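Local coordinates for protein pyrrolysyl-tRNA synthetase (Desulfitobacterium hafniense, PDB 3DSQ) that probably attaches pyrrolysine to its cognate tRNA in an ATP-dependent reaction, working as a homodimeric class II aminoacyl-tRNA synthetase, at residues 148-160 with 170-182. Residues are numbered along the deposited sequence; the frame is centred on the assembly and turned at random.
Sequences KPIRIFEIGTCYR and NEFTMLNLTELGT
Strands 150-159 and 171-180 pair as the antiparallel hairpin of class II motif 2, in the catalytic-domain sheet between strands 90-91 and 250-256. Backbone bonds run from Ile150–Leu180 to Arg160–Asn170, and Cys158 N to Phe172 O measures 2.7 Å. Near the loop end, the Phe172 ring folds back over the first strand, with CG set between its backbone N and carbonyl carbon (chi1 55°). One ring face takes Cys158 CB, 3.4 Å from Phe172 CE1. Arg160 CG lies at the ring edge, Arg160 CD comes to 3.5 Å from Phe172 CZ, and the guanidinium lies 12° from the ring plane. On the sheet face carrying Phe153 and Ile155, Leu175 CD1 touches both Phe153 CD2 and Ile155 CG1. Helices 72-85 and 187-201 pack against Leu175 and Leu177 there. Glu171 CG rests 3.6 Å from Tyr159 CE2, and both side chains bond Thr96 of the second subunit. On the other face, Ile152 O accepts from both Thr178 N and Thr178 OG1, the hydroxyl at 2.9 Å. At the far end, back on the Phe153 face, Arg151 and Glu179 lie side by side in a salt bridge. Arg190 and Thr182 OG1 bind the other carboxylate oxygen, Glu179 OE1, and help fix its rotation. Arg151 NE meets Glu179 OE2 on the anti side, 34° out of the carboxylate plane; the modelled 2.5 Å is short and its exact value doubtful.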
# COMPACT_ATOMS: atom_id res chain seq x y z
N LYS B 148 -20.16 -17.44 11.57
CA LYS B 148 -19.39 -18.10 10.53
C LYS B 148 -20.34 -18.51 9.41
O LYS B 148 -21.53 -18.69 9.65
CB LYS B 148 -18.67 -19.32 11.12
CG LYS B 148 -17.58 -18.93 12.13
CD LYS B 148 -16.83 -20.13 12.68
CE LYS B 148 -17.71 -20.98 13.58
NZ LYS B 148 -18.17 -20.24 14.80
N PRO B 149 -19.83 -18.63 8.17
CA PRO B 149 -18.43 -18.41 7.77
C PRO B 149 -18.06 -16.92 7.68
O PRO B 149 -18.85 -16.10 7.22
CB PRO B 149 -18.35 -19.11 6.42
CG PRO B 149 -19.71 -18.83 5.84
CD PRO B 149 -20.64 -19.07 7.02
N ILE B 150 -16.84 -16.60 8.11
CA ILE B 150 -16.35 -15.23 8.07
C ILE B 150 -15.37 -15.07 6.90
O ILE B 150 -14.33 -15.72 6.85
CB ILE B 150 -15.63 -14.87 9.39
CG1 ILE B 150 -16.66 -14.73 10.52
CG2 ILE B 150 -14.83 -13.58 9.22
CD1 ILE B 150 -16.05 -14.57 11.91
N ARG B 151 -15.72 -14.20 5.96
CA ARG B 151 -14.89 -13.96 4.78
C ARG B 151 -14.11 -12.67 4.90
O ARG B 151 -14.68 -11.58 4.97
CB ARG B 151 -15.77 -13.93 3.52
CG ARG B 151 -16.35 -15.28 3.19
CD ARG B 151 -17.06 -15.31 1.85
NE ARG B 151 -17.20 -16.70 1.40
CZ ARG B 151 -17.81 -17.08 0.29
NH1 ARG B 151 -18.37 -16.18 -0.52
NH2 ARG B 151 -17.87 -18.37 -0.02
N ILE B 152 -12.78 -12.80 4.92
CA ILE B 152 -11.89 -11.66 5.07
C ILE B 152 -10.70 -11.70 4.11
O ILE B 152 -10.20 -12.78 3.78
CB ILE B 152 -11.37 -11.60 6.52
CG1 ILE B 152 -12.52 -11.24 7.46
CG2 ILE B 152 -10.22 -10.64 6.64
CD1 ILE B 152 -12.98 -9.82 7.37
N PHE B 153 -10.24 -10.54 3.65
CA PHE B 153 -9.07 -10.50 2.78
C PHE B 153 -8.35 -9.18 2.92
O PHE B 153 -8.91 -8.20 3.40
CB PHE B 153 -9.45 -10.70 1.30
CG PHE B 153 -10.04 -9.48 0.64
CD1 PHE B 153 -11.38 -9.15 0.83
CD2 PHE B 153 -9.26 -8.69 -0.20
CE1 PHE B 153 -11.93 -8.05 0.17
CE2 PHE B 153 -9.81 -7.59 -0.86
CZ PHE B 153 -11.14 -7.27 -0.67
N GLU B 154 -7.07 -9.17 2.53
CA GLU B 154 -6.25 -7.97 2.56
C GLU B 154 -5.31 -7.99 1.36
O GLU B 154 -4.84 -9.04 0.93
CB GLU B 154 -5.43 -7.85 3.87
CG GLU B 154 -4.58 -6.55 3.93
CD GLU B 154 -3.93 -6.27 5.30
OE1 GLU B 154 -3.27 -5.21 5.45
OE2 GLU B 154 -4.07 -7.10 6.23
N ILE B 155 -5.08 -6.81 0.81
CA ILE B 155 -4.18 -6.64 -0.32
C ILE B 155 -3.15 -5.67 0.23
O ILE B 155 -3.51 -4.56 0.61
CB ILE B 155 -4.88 -5.96 -1.52
CG1 ILE B 155 -6.00 -6.86 -2.06
CG2 ILE B 155 -3.84 -5.66 -2.60
CD1 ILE B 155 -6.73 -6.27 -3.28
N GLY B 156 -1.89 -6.06 0.32
CA GLY B 156 -0.93 -5.13 0.87
C GLY B 156 0.52 -5.53 0.80
O GLY B 156 0.87 -6.70 0.65
N THR B 157 1.36 -4.53 0.96
CA THR B 157 2.80 -4.70 0.89
C THR B 157 3.35 -5.63 1.96
O THR B 157 3.00 -5.53 3.13
CB THR B 157 3.49 -3.33 1.00
OG1 THR B 157 2.92 -2.45 0.03
CG2 THR B 157 5.00 -3.46 0.72
N CYS B 158 4.20 -6.55 1.51
CA CYS B 158 4.89 -7.50 2.37
C CYS B 158 6.35 -7.36 1.97
O CYS B 158 6.66 -6.85 0.90
CB CYS B 158 4.38 -8.93 2.16
SG CYS B 158 2.75 -9.21 2.92
N TYR B 159 7.25 -7.81 2.85
CA TYR B 159 8.67 -7.66 2.62
C TYR B 159 9.49 -8.89 2.98
O TYR B 159 9.27 -9.51 4.02
CB TYR B 159 9.21 -6.49 3.45
CG TYR B 159 8.43 -5.20 3.35
CD1 TYR B 159 7.18 -5.05 3.96
CD2 TYR B 159 8.98 -4.10 2.69
CE1 TYR B 159 6.50 -3.84 3.91
CE2 TYR B 159 8.31 -2.88 2.64
CZ TYR B 159 7.08 -2.75 3.25
OH TYR B 159 6.46 -1.53 3.25
N ARG B 160 10.46 -9.21 2.14
CA ARG B 160 11.35 -10.35 2.37
C ARG B 160 12.73 -9.98 1.86
O ARG B 160 12.86 -9.40 0.78
CB ARG B 160 10.84 -11.59 1.64
CG ARG B 160 9.62 -12.24 2.27
CD ARG B 160 9.08 -13.37 1.40
NE ARG B 160 7.94 -14.06 2.01
CZ ARG B 160 8.04 -14.93 3.01
NH1 ARG B 160 9.22 -15.21 3.54
NH2 ARG B 160 6.95 -15.51 3.50
N ASN B 170 12.07 -6.97 -2.76
CA ASN B 170 12.13 -6.78 -1.31
C ASN B 170 10.75 -6.33 -0.85
O ASN B 170 10.33 -6.65 0.24
CB ASN B 170 13.16 -5.72 -0.92
CG ASN B 170 14.59 -6.18 -1.13
OD1 ASN B 170 14.92 -7.35 -0.90
ND2 ASN B 170 15.44 -5.27 -1.56
N GLU B 171 10.08 -5.56 -1.70
CA GLU B 171 8.74 -5.05 -1.41
C GLU B 171 7.79 -5.68 -2.43
O GLU B 171 7.97 -5.49 -3.62
CB GLU B 171 8.67 -3.53 -1.59
CG GLU B 171 9.59 -2.73 -0.71
CD GLU B 171 9.33 -1.25 -0.78
OE1 GLU B 171 8.16 -0.84 -0.59
OE2 GLU B 171 10.29 -0.48 -1.02
N PHE B 172 6.79 -6.41 -1.96
CA PHE B 172 5.85 -7.02 -2.87
C PHE B 172 4.42 -6.89 -2.33
O PHE B 172 4.20 -6.67 -1.14
CB PHE B 172 6.25 -8.48 -3.17
CG PHE B 172 6.42 -9.35 -1.93
CD1 PHE B 172 5.37 -10.14 -1.47
CD2 PHE B 172 7.64 -9.39 -1.24
CE1 PHE B 172 5.52 -10.96 -0.35
CE2 PHE B 172 7.80 -10.22 -0.11
CZ PHE B 172 6.75 -11.00 0.34
N THR B 173 3.46 -7.00 -3.24
CA THR B 173 2.06 -6.86 -2.86
C THR B 173 1.40 -8.23 -2.83
O THR B 173 1.46 -8.98 -3.81
CB THR B 173 1.31 -5.97 -3.87
OG1 THR B 173 2.10 -4.81 -4.17
CG2 THR B 173 -0.04 -5.51 -3.29
N MET B 174 0.78 -8.54 -1.71
CA MET B 174 0.10 -9.80 -1.52
C MET B 174 -1.39 -9.58 -1.37
O MET B 174 -1.83 -8.59 -0.77
CB MET B 174 0.58 -10.52 -0.25
CG MET B 174 1.96 -11.13 -0.34
SD MET B 174 2.07 -12.43 -1.59
CE MET B 174 2.91 -11.55 -2.82
N LEU B 175 -2.15 -10.51 -1.95
CA LEU B 175 -3.59 -10.53 -1.85
C LEU B 175 -3.77 -11.84 -1.09
O LEU B 175 -3.22 -12.86 -1.49
CB LEU B 175 -4.27 -10.66 -3.22
CG LEU B 175 -5.67 -11.32 -3.18
CD1 LEU B 175 -6.61 -10.53 -2.29
CD2 LEU B 175 -6.23 -11.44 -4.60
N ASN B 176 -4.48 -11.81 0.02
CA ASN B 176 -4.68 -13.03 0.76
C ASN B 176 -6.14 -13.05 1.15
O ASN B 176 -6.56 -12.25 1.96
CB ASN B 176 -3.82 -13.06 2.02
CG ASN B 176 -3.78 -14.44 2.67
OD1 ASN B 176 -4.78 -15.14 2.73
ND2 ASN B 176 -2.61 -14.81 3.17
N LEU B 177 -6.92 -13.94 0.54
CA LEU B 177 -8.32 -14.03 0.88
C LEU B 177 -8.58 -15.29 1.67
O LEU B 177 -7.94 -16.32 1.45
CB LEU B 177 -9.22 -13.95 -0.37
CG LEU B 177 -9.03 -14.79 -1.63
CD1 LEU B 177 -8.69 -16.22 -1.30
CD2 LEU B 177 -10.35 -14.72 -2.42
N THR B 178 -9.53 -15.21 2.58
CA THR B 178 -9.81 -16.34 3.45
C THR B 178 -11.26 -16.44 3.84
O THR B 178 -12.02 -15.49 3.72
CB THR B 178 -9.04 -16.20 4.77
OG1 THR B 178 -9.60 -15.10 5.50
CG2 THR B 178 -7.56 -15.91 4.51
N GLU B 179 -11.62 -17.62 4.33
CA GLU B 179 -12.95 -17.89 4.82
C GLU B 179 -12.75 -18.74 6.05
O GLU B 179 -12.08 -19.77 6.00
CB GLU B 179 -13.82 -18.64 3.80
CG GLU B 179 -15.24 -18.87 4.30
CD GLU B 179 -16.14 -19.54 3.28
OE1 GLU B 179 -15.96 -20.75 3.02
OE2 GLU B 179 -17.04 -18.86 2.73
N LEU B 180 -13.29 -18.28 7.17
CA LEU B 180 -13.21 -18.99 8.44
C LEU B 180 -14.57 -19.61 8.70
O LEU B 180 -15.58 -18.90 8.74
CB LEU B 180 -12.88 -18.01 9.57
CG LEU B 180 -12.94 -18.56 10.99
CD1 LEU B 180 -11.76 -19.48 11.27
CD2 LEU B 180 -12.93 -17.39 11.96
N GLY B 181 -14.60 -20.92 8.88
CA GLY B 181 -15.85 -21.60 9.14
C GLY B 181 -16.32 -22.39 7.93
O GLY B 181 -17.49 -22.77 7.83
N THR B 182 -15.41 -22.65 7.00
CA THR B 182 -15.73 -23.41 5.80
C THR B 182 -16.06 -24.86 6.19
O THR B 182 -15.36 -25.45 7.00
CB THR B 182 -14.54 -23.44 4.82
OG1 THR B 182 -14.09 -22.10 4.58
CG2 THR B 182 -14.94 -24.08 3.50
O HOH W 1 1.78 -2.70 -2.28